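PDB 5V8S: flavoprotein from Thermotoga maritima, which probably transfers electrons between FMN and a di-iron centre as an oxidoreductase, in the manner of flavodiiron proteins. Local coordinates for residues A[159-164]-A[215-220]; A[209-214]-A[347-352]; A[220-225]-A[254-259]. The protein carries 1 engineered substitution. All blocks are in the same frame, centred on the assembly; numbering follows the deposited sequence.

Contact 1 of 3, residues A[159-164]-A[215-220]. With FEO (mu-oxo-diiron), chain C.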
loop_
_atom_site.group_PDB
_atom_site.type_symbol
_atom_site.label_atom_id
_atom_site.label_comp_id
_atom_site.label_asym_id
_atom_site.label_seq_id
_atom_site.Cartn_x
_atom_site.Cartn_y
_atom_site.Cartn_z
ATOM N N THR A 159 7.435 -24.479 -19.966
ATOM C CA THR A 159 6.166 -24.070 -19.369
ATOM C C THR A 159 6.191 -22.554 -19.238
ATOM O O THR A 159 6.258 -22.005 -18.131
ATOM C CB THR A 159 5.932 -24.769 -18.026
ATOM O OG1 THR A 159 6.968 -24.416 -17.100
ATOM C CG2 THR A 159 5.910 -26.293 -18.218
ATOM N N PRO A 160 6.129 -21.843 -20.366
ATOM C CA PRO A 160 6.358 -20.390 -20.340
ATOM C C PRO A 160 5.321 -19.645 -19.516
ATOM O O PRO A 160 4.166 -20.055 -19.397
ATOM C CB PRO A 160 6.275 -19.990 -21.816
ATOM C CG PRO A 160 5.454 -21.072 -22.461
ATOM C CD PRO A 160 5.756 -22.330 -21.705
ATOM N N TRP A 161 5.768 -18.541 -18.924
ATOM C CA TRP A 161 4.911 -17.608 -18.198
ATOM C C TRP A 161 4.368 -18.200 -16.907
ATOM O O TRP A 161 3.328 -17.759 -16.403
ATOM C CB TRP A 161 3.817 -17.029 -19.097
ATOM C CG TRP A 161 4.417 -16.232 -20.221
ATOM C CD1 TRP A 161 4.484 -16.573 -21.549
ATOM C CD2 TRP A 161 5.083 -14.969 -20.101
ATOM N NE1 TRP A 161 5.130 -15.584 -22.260
ATOM C CE2 TRP A 161 5.513 -14.595 -21.395
ATOM C CE3 TRP A 161 5.356 -14.119 -19.025
ATOM C CZ2 TRP A 161 6.186 -13.407 -21.638
ATOM C CZ3 TRP A 161 6.015 -12.925 -19.273
ATOM C CH2 TRP A 161 6.430 -12.586 -20.566
ATOM N N LEU A 162 5.119 -19.145 -16.333
ATOM C CA LEU A 162 4.891 -19.636 -14.978
ATOM C C LEU A 162 6.088 -19.328 -14.080
ATOM O O LEU A 162 6.615 -20.233 -13.430
ATOM C CB LEU A 162 4.609 -21.142 -15.001
ATOM C CG LEU A 162 3.388 -21.558 -15.816
ATOM C CD1 LEU A 162 3.162 -23.080 -15.796
ATOM C CD2 LEU A 162 2.140 -20.833 -15.312
ATOM N N HIS A 163 6.500 -18.062 -13.958
ATOM C CA HIS A 163 5.730 -16.846 -14.288
ATOM C C HIS A 163 6.549 -15.934 -15.212
ATOM O O HIS A 163 6.192 -14.792 -15.421
ATOM C CB HIS A 163 5.399 -16.102 -12.996
ATOM C CG HIS A 163 6.604 -15.846 -12.158
ATOM N ND1 HIS A 163 7.247 -14.628 -12.109
ATOM C CD2 HIS A 163 7.363 -16.703 -11.439
ATOM C CE1 HIS A 163 8.310 -14.732 -11.332
ATOM N NE2 HIS A 163 8.411 -15.988 -10.931
ATOM N N TRP A 164 7.646 -16.445 -15.777
ATOM C CA TRP A 164 8.510 -15.711 -16.697
ATOM C C TRP A 164 8.620 -16.467 -18.010
ATOM O O TRP A 164 8.350 -17.670 -18.059
ATOM C CB TRP A 164 9.925 -15.570 -16.123
ATOM C CG TRP A 164 10.137 -14.451 -15.117
ATOM C CD1 TRP A 164 9.194 -13.621 -14.556
ATOM C CD2 TRP A 164 11.396 -14.047 -14.578
ATOM N NE1 TRP A 164 9.808 -12.729 -13.711
ATOM C CE2 TRP A 164 11.160 -12.956 -13.721
ATOM C CE3 TRP A 164 12.708 -14.479 -14.766
ATOM C CZ2 TRP A 164 12.180 -12.319 -13.030
ATOM C CZ3 TRP A 164 13.721 -13.837 -14.076
ATOM C CH2 TRP A 164 13.451 -12.771 -13.222
ATOM N N GLY A 215 -0.427 -15.295 -10.498
ATOM C CA GLY A 215 -1.833 -15.077 -10.787
ATOM C C GLY A 215 -2.112 -14.344 -12.085
ATOM O O GLY A 215 -3.150 -14.559 -12.712
ATOM N N HIS A 216 -1.218 -13.444 -12.502
ATOM C CA HIS A 216 -1.474 -12.729 -13.746
ATOM C C HIS A 216 -1.534 -13.692 -14.919
ATOM O O HIS A 216 -2.195 -13.414 -15.927
ATOM C CB HIS A 216 -0.380 -11.682 -13.957
ATOM C CG HIS A 216 -0.643 -10.740 -15.091
ATOM N ND1 HIS A 216 -1.754 -9.925 -15.140
ATOM C CD2 HIS A 216 0.077 -10.465 -16.205
ATOM C CE1 HIS A 216 -1.710 -9.192 -16.242
ATOM N NE2 HIS A 216 -0.609 -9.503 -16.906
ATOM N N TYR A 217 -0.854 -14.830 -14.799
ATOM C CA TYR A 217 -0.702 -15.809 -15.872
ATOM C C TYR A 217 -1.438 -17.106 -15.553
ATOM O O TYR A 217 -1.030 -18.185 -15.985
ATOM C CB TYR A 217 0.780 -16.087 -16.117
ATOM C CG TYR A 217 1.600 -14.825 -16.319
ATOM C CD1 TYR A 217 1.531 -14.122 -17.506
ATOM C CD2 TYR A 217 2.428 -14.338 -15.313
ATOM C CE1 TYR A 217 2.267 -12.953 -17.696
ATOM C CE2 TYR A 217 3.161 -13.175 -15.488
ATOM C CZ TYR A 217 3.084 -12.488 -16.684
ATOM O OH TYR A 217 3.824 -11.335 -16.845
ATOM N N LYS A 218 -2.528 -17.021 -14.788
ATOM C CA LYS A 218 -3.189 -18.242 -14.339
ATOM C C LYS A 218 -3.670 -19.100 -15.510
ATOM O O LYS A 218 -3.738 -20.328 -15.386
ATOM C CB LYS A 218 -4.308 -17.917 -13.340
ATOM C CG LYS A 218 -5.438 -17.087 -13.880
ATOM C CD LYS A 218 -6.371 -16.685 -12.744
ATOM C CE LYS A 218 -7.653 -16.024 -13.236
ATOM N NZ LYS A 218 -7.411 -14.992 -14.266
ATOM N N ASN A 219 -3.986 -18.494 -16.658
ATOM C CA ASN A 219 -4.379 -19.302 -17.811
ATOM C C ASN A 219 -3.243 -20.219 -18.253
ATOM O O ASN A 219 -3.490 -21.323 -18.766
ATOM C CB ASN A 219 -4.844 -18.406 -18.962
ATOM C CG ASN A 219 -3.691 -17.713 -19.677
ATOM O OD1 ASN A 219 -3.217 -16.647 -19.249
ATOM N ND2 ASN A 219 -3.229 -18.317 -20.776
ATOM N N TYR A 220 -1.994 -19.808 -18.023
ATOM C CA TYR A 220 -0.851 -20.639 -18.389
ATOM C C TYR A 220 -0.634 -21.789 -17.412
ATOM O O TYR A 220 0.056 -22.760 -17.755
ATOM C CB TYR A 220 0.414 -19.780 -18.473
ATOM C CG TYR A 220 0.477 -18.897 -19.698
ATOM C CD1 TYR A 220 0.961 -19.388 -20.908
ATOM C CD2 TYR A 220 0.083 -17.571 -19.644
ATOM C CE1 TYR A 220 1.012 -18.583 -22.028
ATOM C CE2 TYR A 220 0.135 -16.765 -20.750
ATOM C CZ TYR A 220 0.600 -17.271 -21.940
ATOM O OH TYR A 220 0.659 -16.444 -23.036
HETATM FE FE1 FEO C . 10.150 -16.825 -9.903
HETATM FE FE2 FEO C . 11.094 -18.666 -7.193
HETATM O O FEO C . 11.352 -17.440 -8.595
HETATM O O HOH W 1 2.687 -22.664 -19.449
HETATM O O HOH W 2 6.253 -11.632 -15.754
HETATM O O HOH W 3 9.085 -16.158 -8.090
HETATM O O HOH W 4 9.181 -17.540 -6.697
#

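Contact 2 of 3, residues A[209-214]-A[347-352]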
loop_
_atom_site.group_PDB
_atom_site.type_symbol
_atom_site.label_atom_id
_atom_site.label_comp_id
_atom_site.label_asym_id
_atom_site.label_seq_id
_atom_site.Cartn_x
_atom_site.Cartn_y
_atom_site.Cartn_z
ATOM N N TYR A 209 0.796 -18.116 -2.667
ATOM C CA TYR A 209 1.912 -18.080 -3.611
ATOM C C TYR A 209 1.417 -18.036 -5.055
ATOM O O TYR A 209 1.883 -17.223 -5.862
ATOM C CB TYR A 209 2.801 -19.314 -3.378
ATOM C CG TYR A 209 3.949 -19.397 -4.342
ATOM C CD1 TYR A 209 5.131 -18.723 -4.087
ATOM C CD2 TYR A 209 3.857 -20.151 -5.519
ATOM C CE1 TYR A 209 6.195 -18.788 -4.973
ATOM C CE2 TYR A 209 4.903 -20.206 -6.399
ATOM C CZ TYR A 209 6.067 -19.514 -6.120
ATOM O OH TYR A 209 7.114 -19.569 -7.013
ATOM N N ILE A 210 0.476 -18.909 -5.409
ATOM C CA ILE A 210 -0.041 -18.926 -6.774
ATOM C C ILE A 210 -0.549 -17.557 -7.172
ATOM O O ILE A 210 -0.202 -17.027 -8.232
ATOM C CB ILE A 210 -1.150 -19.982 -6.934
ATOM C CG1 ILE A 210 -0.595 -21.387 -6.791
ATOM C CG2 ILE A 210 -1.814 -19.824 -8.287
ATOM C CD1 ILE A 210 -1.689 -22.443 -6.618
ATOM N N VAL A 211 -1.429 -16.986 -6.358
ATOM C CA VAL A 211 -2.081 -15.744 -6.762
ATOM C C VAL A 211 -1.063 -14.610 -6.851
ATOM O O VAL A 211 -1.013 -13.871 -7.845
ATOM C CB VAL A 211 -3.258 -15.390 -5.834
ATOM C CG1 VAL A 211 -3.910 -14.074 -6.294
ATOM C CG2 VAL A 211 -4.315 -16.505 -5.810
ATOM N N THR A 212 -0.229 -14.461 -5.816
ATOM C CA THR A 212 0.703 -13.339 -5.777
ATOM C C THR A 212 1.789 -13.436 -6.839
ATOM O O THR A 212 2.143 -12.418 -7.437
ATOM C CB THR A 212 1.333 -13.142 -4.393
ATOM O OG1 THR A 212 2.043 -14.313 -3.974
ATOM C CG2 THR A 212 0.274 -12.731 -3.362
ATOM N N VAL A 213 2.331 -14.635 -7.080
ATOM C CA VAL A 213 3.473 -14.783 -7.992
ATOM C C VAL A 213 3.035 -15.115 -9.411
ATOM O O VAL A 213 3.575 -14.570 -10.380
ATOM C CB VAL A 213 4.448 -15.833 -7.426
ATOM C CG1 VAL A 213 5.609 -16.092 -8.381
ATOM C CG2 VAL A 213 4.969 -15.388 -6.078
ATOM N N ILE A 214 2.065 -16.021 -9.557
ATOM C CA ILE A 214 1.671 -16.542 -10.859
ATOM C C ILE A 214 0.319 -16.019 -11.333
ATOM O O ILE A 214 -0.058 -16.282 -12.481
ATOM C CB ILE A 214 1.671 -18.085 -10.848
ATOM C CG1 ILE A 214 2.888 -18.613 -10.078
ATOM C CG2 ILE A 214 1.656 -18.640 -12.267
ATOM C CD1 ILE A 214 2.937 -20.127 -9.946
ATOM N N ASP A 347 -5.067 -7.502 -11.591
ATOM C CA ASP A 347 -3.830 -8.019 -12.162
ATOM C C ASP A 347 -3.627 -9.501 -11.857
ATOM O O ASP A 347 -3.139 -10.252 -12.719
ATOM C CB ASP A 347 -2.638 -7.226 -11.646
ATOM C CG ASP A 347 -1.378 -7.539 -12.421
ATOM O OD1 ASP A 347 -1.364 -7.282 -13.646
ATOM O OD2 ASP A 347 -0.416 -8.046 -11.812
ATOM N N LYS A 348 -3.957 -9.936 -10.635
ATOM C CA LYS A 348 -3.555 -11.252 -10.151
ATOM C C LYS A 348 -4.691 -12.241 -9.995
ATOM O O LYS A 348 -4.427 -13.442 -9.969
ATOM C CB LYS A 348 -2.873 -11.135 -8.780
ATOM C CG LYS A 348 -1.616 -10.277 -8.778
ATOM C CD LYS A 348 -0.459 -10.952 -9.502
ATOM C CE LYS A 348 0.823 -10.158 -9.325
ATOM N NZ LYS A 348 2.033 -10.914 -9.720
ATOM N N ALA A 349 -5.924 -11.765 -9.836
ATOM C CA ALA A 349 -7.040 -12.610 -9.444
ATOM C C ALA A 349 -8.285 -12.226 -10.233
ATOM O O ALA A 349 -9.363 -12.000 -9.680
ATOM C CB ALA A 349 -7.251 -12.514 -7.935
ATOM N N ASN A 350 -8.139 -12.192 -11.554
ATOM C CA ASN A 350 -9.176 -11.721 -12.459
ATOM C C ASN A 350 -10.051 -12.908 -12.855
ATOM O O ASN A 350 -9.767 -13.622 -13.816
ATOM C CB ASN A 350 -8.525 -11.082 -13.673
ATOM C CG ASN A 350 -9.498 -10.279 -14.490
ATOM O OD1 ASN A 350 -10.587 -9.968 -14.026
ATOM N ND2 ASN A 350 -9.119 -9.944 -15.712
ATOM N N TYR A 351 -11.141 -13.106 -12.111
ATOM C CA TYR A 351 -12.027 -14.254 -12.275
ATOM C C TYR A 351 -13.431 -13.791 -12.628
ATOM O O TYR A 351 -13.852 -12.691 -12.250
ATOM C CB TYR A 351 -12.132 -15.048 -10.962
ATOM C CG TYR A 351 -10.859 -15.724 -10.522
ATOM C CD1 TYR A 351 -10.482 -16.955 -11.059
ATOM C CD2 TYR A 351 -10.033 -15.153 -9.562
ATOM C CE1 TYR A 351 -9.339 -17.575 -10.655
ATOM C CE2 TYR A 351 -8.872 -15.778 -9.164
ATOM C CZ TYR A 351 -8.535 -17.001 -9.709
ATOM O OH TYR A 351 -7.383 -17.608 -9.295
ATOM N N GLU A 352 -14.183 -14.669 -13.308
ATOM C CA GLU A 352 -15.580 -14.378 -13.647
ATOM C C GLU A 352 -16.456 -14.804 -12.470
ATOM O O GLU A 352 -17.072 -15.866 -12.460
ATOM C CB GLU A 352 -16.001 -15.045 -14.952
ATOM C CG GLU A 352 -17.376 -14.563 -15.435
ATOM C CD GLU A 352 -17.972 -15.403 -16.550
ATOM O OE1 GLU A 352 -17.206 -16.055 -17.290
ATOM O OE2 GLU A 352 -19.219 -15.403 -16.678
HETATM O O HOH W 5 1.716 -13.106 -11.940
#

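Contact 3 of 3, residues A[220-225]-A[254-259]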
loop_
_atom_site.group_PDB
_atom_site.type_symbol
_atom_site.label_atom_id
_atom_site.label_comp_id
_atom_site.label_asym_id
_atom_site.label_seq_id
_atom_site.Cartn_x
_atom_site.Cartn_y
_atom_site.Cartn_z
ATOM N N TYR A 220 -1.994 -19.808 -18.023
ATOM C CA TYR A 220 -0.851 -20.639 -18.389
ATOM C C TYR A 220 -0.634 -21.789 -17.412
ATOM O O TYR A 220 0.056 -22.760 -17.755
ATOM C CB TYR A 220 0.414 -19.780 -18.473
ATOM C CG TYR A 220 0.477 -18.897 -19.698
ATOM C CD1 TYR A 220 0.961 -19.388 -20.908
ATOM C CD2 TYR A 220 0.083 -17.571 -19.644
ATOM C CE1 TYR A 220 1.012 -18.583 -22.028
ATOM C CE2 TYR A 220 0.135 -16.765 -20.750
ATOM C CZ TYR A 220 0.600 -17.271 -21.940
ATOM O OH TYR A 220 0.659 -16.444 -23.036
ATOM N N ILE A 221 -1.211 -21.714 -16.211
ATOM C CA ILE A 221 -1.224 -22.870 -15.320
ATOM C C ILE A 221 -2.027 -23.984 -15.956
ATOM O O ILE A 221 -1.612 -25.147 -15.962
ATOM C CB ILE A 221 -1.812 -22.482 -13.944
ATOM C CG1 ILE A 221 -0.852 -21.570 -13.194
ATOM C CG2 ILE A 221 -2.143 -23.735 -13.097
ATOM C CD1 ILE A 221 -1.470 -20.993 -11.924
ATOM N N LEU A 222 -3.184 -23.640 -16.513
ATOM C CA LEU A 222 -4.024 -24.645 -17.146
ATOM C C LEU A 222 -3.330 -25.249 -18.358
ATOM O O LEU A 222 -3.358 -26.473 -18.551
ATOM C CB LEU A 222 -5.358 -24.009 -17.527
ATOM C CG LEU A 222 -6.096 -23.394 -16.338
ATOM C CD1 LEU A 222 -7.391 -22.770 -16.813
ATOM C CD2 LEU A 222 -6.354 -24.446 -15.268
ATOM N N GLU A 223 -2.694 -24.414 -19.180
ATOM C CA GLU A 223 -1.936 -24.930 -20.321
ATOM C C GLU A 223 -0.784 -25.815 -19.866
ATOM O O GLU A 223 -0.527 -26.865 -20.470
ATOM C CB GLU A 223 -1.384 -23.773 -21.154
ATOM C CG GLU A 223 -2.406 -23.039 -21.980
ATOM C CD GLU A 223 -1.761 -22.139 -23.024
ATOM O OE1 GLU A 223 -0.563 -22.337 -23.336
ATOM O OE2 GLU A 223 -2.458 -21.239 -23.539
ATOM N N GLY A 224 -0.054 -25.389 -18.834
ATOM C CA GLY A 224 1.060 -26.181 -18.345
ATOM C C GLY A 224 0.619 -27.513 -17.774
ATOM O O GLY A 224 1.248 -28.544 -18.023
ATOM N N ALA A 225 -0.465 -27.512 -16.995
ATOM C CA ALA A 225 -0.982 -28.766 -16.457
ATOM C C ALA A 225 -1.386 -29.720 -17.571
ATOM O O ALA A 225 -1.164 -30.929 -17.469
ATOM C CB ALA A 225 -2.169 -28.481 -15.540
ATOM N N HIS A 254 -4.703 -28.916 -7.017
ATOM C CA HIS A 254 -4.870 -27.653 -6.306
ATOM C C HIS A 254 -4.478 -26.474 -7.190
ATOM O O HIS A 254 -5.198 -25.472 -7.248
ATOM C CB HIS A 254 -4.052 -27.655 -5.013
ATOM C CG HIS A 254 -4.277 -26.452 -4.156
ATOM N ND1 HIS A 254 -5.394 -26.314 -3.366
ATOM C CD2 HIS A 254 -3.546 -25.327 -3.980
ATOM C CE1 HIS A 254 -5.341 -25.154 -2.733
ATOM N NE2 HIS A 254 -4.226 -24.541 -3.078
ATOM N N TYR A 255 -3.348 -26.585 -7.901
ATOM C CA TYR A 255 -2.942 -25.515 -8.817
ATOM C C TYR A 255 -4.038 -25.254 -9.844
ATOM O O TYR A 255 -4.389 -24.109 -10.119
ATOM C CB TYR A 255 -1.615 -25.880 -9.514
ATOM C CG TYR A 255 -0.422 -25.213 -8.891
ATOM C CD1 TYR A 255 0.006 -25.562 -7.613
ATOM C CD2 TYR A 255 0.243 -24.195 -9.555
ATOM C CE1 TYR A 255 1.071 -24.920 -7.012
ATOM C CE2 TYR A 255 1.304 -23.544 -8.965
ATOM C CZ TYR A 255 1.717 -23.898 -7.700
ATOM O OH TYR A 255 2.774 -23.210 -7.141
ATOM N N VAL A 256 -4.621 -26.318 -10.393
ATOM C CA VAL A 256 -5.664 -26.161 -11.405
ATOM C C VAL A 256 -6.925 -25.560 -10.794
ATOM O O VAL A 256 -7.564 -24.682 -11.394
ATOM C CB VAL A 256 -5.932 -27.514 -12.094
ATOM C CG1 VAL A 256 -7.186 -27.443 -12.949
ATOM C CG2 VAL A 256 -4.755 -27.893 -12.946
ATOM N N SER A 257 -7.305 -26.013 -9.597
ATOM C CA SER A 257 -8.489 -25.471 -8.935
ATOM C C SER A 257 -8.351 -23.976 -8.661
ATOM O O SER A 257 -9.300 -23.206 -8.856
ATOM C CB SER A 257 -8.716 -26.221 -7.624
ATOM O OG SER A 257 -9.850 -25.714 -6.970
ATOM N N VAL A 258 -7.178 -23.550 -8.201
ATOM C CA VAL A 258 -6.944 -22.129 -7.975
ATOM C C VAL A 258 -6.989 -21.372 -9.294
ATOM O O VAL A 258 -7.605 -20.305 -9.389
ATOM C CB VAL A 258 -5.615 -21.922 -7.224
ATOM C CG1 VAL A 258 -5.215 -20.434 -7.184
ATOM C CG2 VAL A 258 -5.714 -22.487 -5.828
ATOM N N ALA A 259 -6.334 -21.897 -10.328
ATOM C CA ALA A 259 -6.328 -21.216 -11.619
ATOM C C ALA A 259 -7.737 -21.047 -12.182
ATOM O O ALA A 259 -8.046 -20.013 -12.792
ATOM C CB ALA A 259 -5.433 -21.965 -12.605
#

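Contact 1 of 3, residues A[159-164]-A[215-220]
The loop that carries H163 to the di-iron site is backed by an aromatic cluster, in which W161 meets both Y217 and Y220. W161 sets its CB over the middle of the Y220 ring, 3.9 Å from the centroid and 12° off the normal, a CH-pi contact, while N219 ND2 lies over the opposite face, toward its rim. Its indole runs alongside the same tyrosine and reaches on to Y217, over one face of which CE3 comes to rest 3.6 Å from Y217 CE1. Those two rings are inclined by 31°. Next in sequence, L162 sends CD2 to Y220 CB at 3.8 Å.

In this metallo-beta-lactamase-like domain the loop joins strands 152-158 and 168-172. It opens with a type II turn, T159 to L162, and a cis peptide precedes H163. With CG held between the backbone N and the carbonyl carbon (chi1 53°), H163 turns its ring away from the tyrosines, and NE2 binds an iron at 2.2 Å, beside H97, E99 and D180. The H163 carbonyl lies on the tyrosine side: one water links H163 O to Y217 OH, as another links P160 O to Y220 O. W161 O, buried 3.1 Å from Y217 CB, has no polar partner, and W363 of the second subunit meets the indole edge-to-face.

Contact 2 of 3, residues A[209-214]-A[347-352]
Along 209-214, V211 is the first residue to meet K348 and A349, at the junction where the metallo-beta-lactamase-like domain is pressed against the flavodoxin-like domain of the same chain. Its CG1, anti to the backbone N (chi1 180°), lies 4.0 Å from A349 CB, just where the chain leaves helix 336-348. The V211 carbonyl runs beside the lysine's aliphatic part, with V211 O 3.4 Å from K348 CD. The lysine is bent early, at chi2 (-71°), and extended beyond it, which carries the amine along the backbone of 211-213.

T212 follows, and turns its side chain away from this interface: OG1 bonds to K208 O and Y185 OH. Its backbone does the work here, since T212 O accepts a hydrogen bond from K348 NZ at 2.7 Å, the donor tilted from the carbonyl plane by 31°. The helix widens into a pi-type turn over 210-214, and a positive charge beside these backbone carbonyls is probably favourable. The same amine forms a salt bridge with E331 of the second subunit and a hydrogen bond with Y330 of that subunit.

V213 comes last. The V213 side chain is about 5 Å from the bound mu-oxo-diiron group. Its backbone faces the lysine through water: one molecule donates to V213 O at 2.8 Å and accepts from K348 NZ at 3.1 Å.

Contact 3 of 3, residues A[220-225]-A[254-259]
I221 brings its CG2 methyl to the edge of the Y255 ring, close to the ring plane, so the phenol is met from its rim by the facing helix. The ring is also packed by V206, Y209 and I210 of helix 196-214, and its hydroxyl is bonded to G183 O. A chi1 of -100°, well off a staggered value, swings the ring to this position. The other flat group of helix 248-260, the H254 imidazole, has V258 CG2 over one face, one turn on in the same helix, and its NE2 is hydrogen-bonded to T207 OG1.

Away from the rings the side chains that meet are aliphatic. The I221 methyl at the tyrosine edge, CG2, also lies 3.7 Å from Y255 O and 3.8 Å from A259 CB. It stands anti to the backbone N, with CG1 taking the place beside that nitrogen.

Helices 218-228 and 248-260 run roughly antiparallel here, the axes of the two short segments passing 9.2 Å apart at 147° between their N-to-C directions. A259 turns its small side chain toward the facing helix, and its CB is shared by two neighbours in sequence, I221 and L222. L222 reaches in from the more open side of the pair: its CD2 methyl lies 3.8 Å from A259 CB. The same methyl touches V256 CG1 at 3.9 Å, the two side chains meeting at a slant. One turn along from I221, the other branch of the valine is used, where A225 CB meets V256 CG2 at 3.7 Å.

The three contacts cluster where the chain's two halves join, their centres 9 to 11 Å apart. Contacts 1 and 3 share Y220 and helix 218-228, and follow one another in series along the chain. Contact 2 uses the preceding helix, 196-214; its segments alternate with those of contact 1, and its long loop encloses contact 3. Two hydrogen bonds probably tie contact 1 to contact 2, K218 NZ to N350 O and H216 ND1 to D347 O, while Y351 OH probably bonds to V258 O of contact 3. Through helices 196-214 and 218-228 the iron-site loop is thus connected by contacts to the flavodoxin-like domain, and contacts 1 and 2 both extend to the second subunit.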